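Local coordinates for uncharacterized conserved protein YiiM (Geobacillus stearothermophilus, PDB 5YHH) that probably takes part in resistance to hydroxylaminopurine, through a MOSC domain with a putative molybdenum cofactor-binding catalytic site, at residues Ala193-Gln196 with Ile197-Pro201; Cys66-Pro69 with Ser70-Val74; Gly97-Glu100 with Asp101-Cys104. All coordinates share one frame; numbering follows the deposited sequence.

Interaction 1 (Ala193-Gln196 with Ile197-Pro201)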
loop_
_atom_site.group_PDB
_atom_site.type_symbol
_atom_site.label_atom_id
_atom_site.label_comp_id
_atom_site.label_asym_id
_atom_site.label_seq_id
_atom_site.Cartn_x
_atom_site.Cartn_y
_atom_site.Cartn_z
ATOM N N ALA A 193 -9.445 17.024 -11.320
ATOM C CA ALA A 193 -8.528 16.162 -10.585
ATOM C C ALA A 193 -8.969 14.693 -10.635
ATOM O O ALA A 193 -8.167 13.810 -10.922
ATOM C CB ALA A 193 -8.409 16.627 -9.150
ATOM N N MET A 194 -10.244 14.444 -10.361
ATOM C CA MET A 194 -10.780 13.085 -10.339
ATOM C C MET A 194 -10.765 12.429 -11.725
ATOM O O MET A 194 -10.307 11.287 -11.855
ATOM C CB MET A 194 -12.182 13.048 -9.717
ATOM C CG MET A 194 -12.188 13.333 -8.202
ATOM S SD MET A 194 -13.818 13.107 -7.440
ATOM C CE MET A 194 -14.757 14.396 -8.257
ATOM N N LYS A 195 -11.233 13.141 -12.752
ATOM C CA LYS A 195 -11.231 12.605 -14.119
ATOM C C LYS A 195 -9.817 12.162 -14.511
ATOM O O LYS A 195 -9.628 11.086 -15.073
ATOM C CB LYS A 195 -11.772 13.622 -15.140
ATOM C CG LYS A 195 -12.147 12.994 -16.498
ATOM C CD LYS A 195 -12.872 13.980 -17.434
ATOM C CE LYS A 195 -14.045 13.309 -18.163
ATOM N NZ LYS A 195 -14.609 14.095 -19.309
ATOM N N GLN A 196 -8.829 12.990 -14.191
ATOM C CA GLN A 196 -7.433 12.696 -14.515
ATOM C C GLN A 196 -6.906 11.420 -13.835
ATOM O O GLN A 196 -6.269 10.577 -14.471
ATOM C CB GLN A 196 -6.569 13.876 -14.102
ATOM C CG GLN A 196 -5.086 13.595 -14.160
ATOM C CD GLN A 196 -4.285 14.661 -13.463
ATOM O OE1 GLN A 196 -3.449 15.305 -14.087
ATOM N NE2 GLN A 196 -4.538 14.858 -12.158
ATOM N N ILE A 197 -7.171 11.285 -12.543
ATOM C CA ILE A 197 -6.746 10.097 -11.810
ATOM C C ILE A 197 -7.514 8.860 -12.299
ATOM O O ILE A 197 -6.925 7.806 -12.513
ATOM C CB ILE A 197 -6.915 10.272 -10.282
ATOM C CG1 ILE A 197 -5.994 11.403 -9.762
ATOM C CG2 ILE A 197 -6.613 8.976 -9.597
ATOM C CD1 ILE A 197 -6.364 11.968 -8.360
ATOM N N ALA A 198 -8.825 9.000 -12.472
ATOM C CA ALA A 198 -9.651 7.927 -13.008
ATOM C C ALA A 198 -9.203 7.473 -14.408
ATOM O O ALA A 198 -9.433 6.328 -14.785
ATOM C CB ALA A 198 -11.110 8.354 -13.046
ATOM N N SER A 199 -8.581 8.385 -15.157
ATOM C CA SER A 199 -8.099 8.124 -16.512
ATOM C C SER A 199 -6.814 7.329 -16.554
ATOM O O SER A 199 -6.475 6.764 -17.609
ATOM C CB SER A 199 -7.865 9.436 -17.247
ATOM O OG SER A 199 -9.112 10.028 -17.541
ATOM N N HIS A 200 -6.107 7.275 -15.424
ATOM C CA HIS A 200 -4.867 6.536 -15.367
ATOM C C HIS A 200 -5.061 5.017 -15.532
ATOM O O HIS A 200 -5.738 4.381 -14.734
ATOM C CB HIS A 200 -4.103 6.817 -14.083
ATOM C CG HIS A 200 -2.627 6.653 -14.237
ATOM N ND1 HIS A 200 -2.046 5.440 -14.527
ATOM C CD2 HIS A 200 -1.618 7.555 -14.188
ATOM C CE1 HIS A 200 -0.737 5.597 -14.632
ATOM N NE2 HIS A 200 -0.451 6.870 -14.424
ATOM N N PRO A 201 -4.438 4.430 -16.561
ATOM C CA PRO A 201 -4.594 2.991 -16.840
ATOM C C PRO A 201 -4.096 2.065 -15.714
ATOM O O PRO A 201 -4.518 0.924 -15.628
ATOM C CB PRO A 201 -3.746 2.791 -18.093
ATOM C CG PRO A 201 -3.640 4.157 -18.699
ATOM C CD PRO A 201 -3.606 5.098 -17.577
#
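With chi1 at -71°, Ser-199 holds OG beside its own backbone N, from where the hydroxyl leans back to the carbonyl of Lys-195 one turn earlier. Ser-199 OG donates to Lys-195 O over 2.7 Å, arriving from above the carbonyl plane rather than along a lone pair. Ser-199 N adds only a weak bond to Lys-195 O at 2.9 Å, and a second weak one to Gln-196 O. Lys-195 O thus takes both the hydroxyl and the weak N-H of Ser-199, whose N-H...O angle is only 128°.

Ile-197 likewise carries CG1 beside its backbone N. This lays the branch alongside the preceding turn, with Ile-197 CG1 3.4 Å from Ala-193 O. The same carbonyl oxygen, Ala-193 O, takes the N-H of Ile-197 at 3.2 Å. Straighter is the next bond, Ala-198 N to Met-194 O at 2.8 Å, whose N-H...O angle is 170°. Ala-198 CB sits close by, 3.3 Å from Met-194 O.

Regular i to i+4 bonding therefore persists through Ala-198, and beyond it His-200 N bonds to Ile-197 O at 3.1 Å, a tighter i to i+3 spacing. Phe-211 of helix 205-213 packs on Met-194, Ile-197 and Ala-198, Tyr-179 of helix 177-185 on Ala-193 and Ile-197, while Arg-208 takes the carbonyls of Ala-198 and His-200. The arrangement is that of a helix C terminus with a serine hydroxyl bonded to the carbonyl four residues back, here in the last turn of helix 191-199 of the YiiM-like three-helix domain.

Interaction 2 (Cys66-Pro69 with Ser70-Val74)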
loop_
_atom_site.group_PDB
_atom_site.type_symbol
_atom_site.label_atom_id
_atom_site.label_comp_id
_atom_site.label_asym_id
_atom_site.label_seq_id
_atom_site.Cartn_x
_atom_site.Cartn_y
_atom_site.Cartn_z
ATOM N N CYS A 66 0.430 -5.389 -0.172
ATOM C CA CYS A 66 0.284 -4.174 0.643
ATOM C C CYS A 66 1.657 -3.723 1.216
ATOM O O CYS A 66 2.376 -4.529 1.804
ATOM C CB CYS A 66 -0.745 -4.458 1.767
ATOM S SG CYS A 66 -0.996 -3.045 2.846
ATOM N N ALA A 67 2.028 -2.462 1.002
ATOM C CA ALA A 67 3.334 -1.905 1.410
ATOM C C ALA A 67 3.153 -0.739 2.354
ATOM O O ALA A 67 2.197 0.049 2.208
ATOM C CB ALA A 67 4.117 -1.444 0.182
ATOM N N TYR A 68 4.055 -0.629 3.336
ATOM C CA TYR A 68 4.000 0.465 4.315
ATOM C C TYR A 68 5.383 1.042 4.577
ATOM O O TYR A 68 6.329 0.290 4.777
ATOM C CB TYR A 68 3.354 0.025 5.637
ATOM C CG TYR A 68 2.890 1.211 6.402
ATOM C CD1 TYR A 68 1.699 1.840 6.078
ATOM C CD2 TYR A 68 3.665 1.747 7.406
ATOM C CE1 TYR A 68 1.289 2.951 6.751
ATOM C CE2 TYR A 68 3.253 2.841 8.101
ATOM C CZ TYR A 68 2.072 3.452 7.774
ATOM O OH TYR A 68 1.648 4.581 8.434
ATOM N N PRO A 69 5.517 2.380 4.536
ATOM C CA PRO A 69 6.786 3.010 4.808
ATOM C C PRO A 69 7.202 2.886 6.265
ATOM O O PRO A 69 6.517 3.434 7.132
ATOM C CB PRO A 69 6.527 4.479 4.454
ATOM C CG PRO A 69 5.376 4.428 3.455
ATOM C CD PRO A 69 4.538 3.339 3.973
ATOM N N SER A 70 8.319 2.219 6.534
ATOM C CA SER A 70 8.826 2.100 7.912
ATOM C C SER A 70 9.065 3.475 8.568
ATOM O O SER A 70 8.979 3.628 9.819
ATOM C CB SER A 70 10.113 1.249 7.958
ATOM O OG SER A 70 11.194 1.848 7.226
ATOM N N GLU A 71 9.368 4.485 7.749
ATOM C CA GLU A 71 9.642 5.819 8.278
ATOM C C GLU A 71 8.514 6.272 9.186
ATOM O O GLU A 71 8.749 6.937 10.173
ATOM C CB GLU A 71 9.866 6.856 7.163
ATOM C CG GLU A 71 11.179 6.685 6.368
ATOM C CD GLU A 71 11.064 5.699 5.206
ATOM O OE1 GLU A 71 10.064 4.937 5.153
ATOM O OE2 GLU A 71 11.992 5.656 4.343
ATOM N N HIS A 72 7.275 5.912 8.845
ATOM C CA HIS A 72 6.125 6.392 9.600
ATOM C C HIS A 72 6.032 5.792 10.991
ATOM O O HIS A 72 5.382 6.365 11.872
ATOM C CB HIS A 72 4.831 6.103 8.831
ATOM C CG HIS A 72 4.765 6.802 7.521
ATOM N ND1 HIS A 72 5.378 8.021 7.295
ATOM C CD2 HIS A 72 4.171 6.450 6.355
ATOM C CE1 HIS A 72 5.144 8.394 6.045
ATOM N NE2 HIS A 72 4.419 7.456 5.455
ATOM N N PHE A 73 6.644 4.622 11.192
ATOM C CA PHE A 73 6.667 4.006 12.526
ATOM C C PHE A 73 7.192 4.964 13.610
ATOM O O PHE A 73 6.734 4.910 14.752
ATOM C CB PHE A 73 7.525 2.763 12.540
ATOM C CG PHE A 73 7.010 1.636 11.661
ATOM C CD1 PHE A 73 5.666 1.557 11.278
ATOM C CD2 PHE A 73 7.883 0.622 11.256
ATOM C CE1 PHE A 73 5.206 0.494 10.487
ATOM C CE2 PHE A 73 7.428 -0.412 10.480
ATOM C CZ PHE A 73 6.084 -0.476 10.098
ATOM N N VAL A 74 8.161 5.803 13.250
ATOM C CA VAL A 74 8.710 6.788 14.158
ATOM C C VAL A 74 7.630 7.736 14.635
ATOM O O VAL A 74 7.516 7.983 15.843
ATOM C CB VAL A 74 9.904 7.559 13.523
ATOM C CG1 VAL A 74 10.376 8.723 14.434
ATOM C CG2 VAL A 74 11.039 6.632 13.303
#
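Ring contacts dominate where Tyr-68 meets His-72 and Phe-73. His-72 turns an edge toward the face of Tyr-68 in an offset edge-to-face pair, the centroids 5.6 Å apart and the planes at 71°. Phe-73 lies nearly parallel to Tyr-68 (19°) but slid so far that the two rings barely overlap, and they meet mainly through Tyr-68 CD2 and Phe-73 CE1 at 3.7 Å. Tyr-68 is brought there by its first torsion, -160°, which sets CG opposite the backbone N and beside the carbonyl carbon.

Apolar packing of Pro-69 completes the cluster. Its CB approaches His-72 CD2 to 3.6 Å, its CG follows at 3.7 Å from the same His-72 CD2, and its CD covers one face of the Tyr-68 ring near the rim. The proline ring thus sits beside His-72 on the same side of the Tyr-68 ring, with Phe-73 CE1 on the other side.

Among polar contacts, His-72 N donates to Pro-69 O at 3.1 Å, closing the turn that leads from strand to helix. The ring ends are fixed from outside: Tyr-68 OH bonds to Lys-146 O and Trp-76 NE1, and His-72 NE2 to Glu-100 OE1. A buried aromatic cluster at the strand-to-helix turn results, opening the beta-alpha-beta crossover from strand 65-69 through helix 71-80 to strand 93-96 in the MOSC domain.

Interaction 3 (Gly97-Glu100 with Asp101-Cys104)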
loop_
_atom_site.group_PDB
_atom_site.type_symbol
_atom_site.label_atom_id
_atom_site.label_comp_id
_atom_site.label_asym_id
_atom_site.label_seq_id
_atom_site.Cartn_x
_atom_site.Cartn_y
_atom_site.Cartn_z
ATOM N N GLY A 97 12.820 4.127 2.314
ATOM C CA GLY A 97 13.133 5.049 1.225
ATOM C C GLY A 97 12.030 5.380 0.237
ATOM O O GLY A 97 12.292 6.030 -0.775
ATOM N N LEU A 98 10.805 4.912 0.480
ATOM C CA LEU A 98 9.678 5.166 -0.431
ATOM C C LEU A 98 8.460 5.555 0.389
ATOM O O LEU A 98 7.841 4.690 1.029
ATOM C CB LEU A 98 9.367 3.930 -1.276
ATOM C CG LEU A 98 10.422 3.522 -2.333
ATOM C CD1 LEU A 98 10.455 2.029 -2.545
ATOM C CD2 LEU A 98 10.190 4.221 -3.676
ATOM N N THR A 99 8.162 6.854 0.408
ATOM C CA THR A 99 6.971 7.374 1.069
ATOM C C THR A 99 5.898 7.798 0.036
ATOM O O THR A 99 6.153 7.833 -1.180
ATOM C CB THR A 99 7.298 8.585 1.950
ATOM O OG1 THR A 99 7.721 9.642 1.096
ATOM C CG2 THR A 99 8.376 8.271 2.995
ATOM N N GLU A 100 4.710 8.136 0.529
ATOM C CA GLU A 100 3.555 8.469 -0.320
ATOM C C GLU A 100 3.794 9.717 -1.192
ATOM O O GLU A 100 3.154 9.888 -2.220
ATOM C CB GLU A 100 2.301 8.672 0.542
ATOM C CG GLU A 100 1.847 7.420 1.312
ATOM C CD GLU A 100 2.594 7.216 2.652
ATOM O OE1 GLU A 100 3.572 7.974 2.933
ATOM O OE2 GLU A 100 2.226 6.283 3.410
ATOM N N ASP A 101 4.722 10.586 -0.785
ATOM C CA ASP A 101 5.056 11.798 -1.543
ATOM C C ASP A 101 5.939 11.499 -2.751
ATOM O O ASP A 101 5.946 12.259 -3.707
ATOM C CB ASP A 101 5.816 12.824 -0.674
ATOM C CG ASP A 101 4.942 13.498 0.353
ATOM O OD1 ASP A 101 3.799 13.917 0.050
ATOM O OD2 ASP A 101 5.445 13.649 1.483
ATOM N N ASP A 102 6.694 10.404 -2.690
ATOM C CA ASP A 102 7.686 10.062 -3.712
ATOM C C ASP A 102 7.197 8.956 -4.652
ATOM O O ASP A 102 7.752 8.808 -5.729
ATOM C CB ASP A 102 8.943 9.502 -3.073
ATOM C CG ASP A 102 9.585 10.457 -2.081
ATOM O OD1 ASP A 102 9.581 11.700 -2.335
ATOM O OD2 ASP A 102 10.071 9.928 -1.036
ATOM N N VAL A 103 6.230 8.155 -4.224
ATOM C CA VAL A 103 5.755 7.030 -5.026
ATOM C C VAL A 103 4.537 7.488 -5.832
ATOM O O VAL A 103 3.624 8.139 -5.294
ATOM C CB VAL A 103 5.387 5.856 -4.119
ATOM C CG1 VAL A 103 4.693 4.725 -4.906
ATOM C CG2 VAL A 103 6.615 5.360 -3.394
ATOM N N CYS A 104 4.520 7.128 -7.111
ATOM C CA CYS A 104 3.457 7.545 -8.019
ATOM C C CYS A 104 2.641 6.380 -8.538
ATOM O O CYS A 104 3.140 5.270 -8.701
ATOM C CB CYS A 104 4.037 8.326 -9.205
ATOM S SG CYS A 104 4.708 9.924 -8.705
#
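The flat carbonyl group of Thr-99 is approached by two N-H groups of the following residues from different directions. Asp-102 N stands 55° out of its plane, bonded to Thr-99 O at 3.0 Å, whereas Val-103 N comes in almost in line with the C=O bond, at 3.1 Å from Thr-99 O. The N-H...O angles, 149° and 139°, show that neither donor points quite straight at the shared oxygen. At the Asp-102 carboxylate, OD2 receives a weak bond from Thr-99 OG1 at 3.2 Å. The threonine hydroxyl can turn that way because OG1 sits between its backbone N and carbonyl carbon. Thr-99 N, by contrast, is buried with no partner in the model. The Glu-100 carboxylate is held at both oxygens, OE2 by Gly-148 N and OE1 by His-72 NE2.

The apolar side of the turn is made by Leu-98 and Val-103, whose side chains cross at about a right angle. Val-103 CG2 lies 3.8 Å from Leu-98 CB and equally far from Leu-98 CD2, and it also lies 3.4 Å from Thr-99 O, the oxygen that accepts both N-H groups. Tyr-109 of strand 108-111 packs on both hydrocarbon side chains. Backbone angles at Glu-100 and Asp-101 are helical, so the whole is a type I beta turn, extended by one residue into an alpha turn, within the loop between MOSC strands 93-96 and 108-111.

Overall arrangement
From the N terminus the contacts come in series as interactions 2, 3 and 1; each closes a local turn, and none nests in or crosses another. Interaction 2 turns strand 65-69 into helix 71-80. After that helix and strand 93-96, interaction 3 folds back against interaction 2: Glu-71 OE2 meets Gly-97 N at 2.7 Å, a probable hydrogen bond, and Pro-69 packs on Leu-98 O. Glu-100 and Val-103 of interaction 3 also bond through their backbones to Ala-178 and Ile-177 respectively, reaching helix 177-185, on which interaction 1 packs. Interaction 1, about 7 Å from interaction 3 between nearest atoms, lies in the three-helix domain, with His-200 reaching Leu-105 in the loop just after interaction 3.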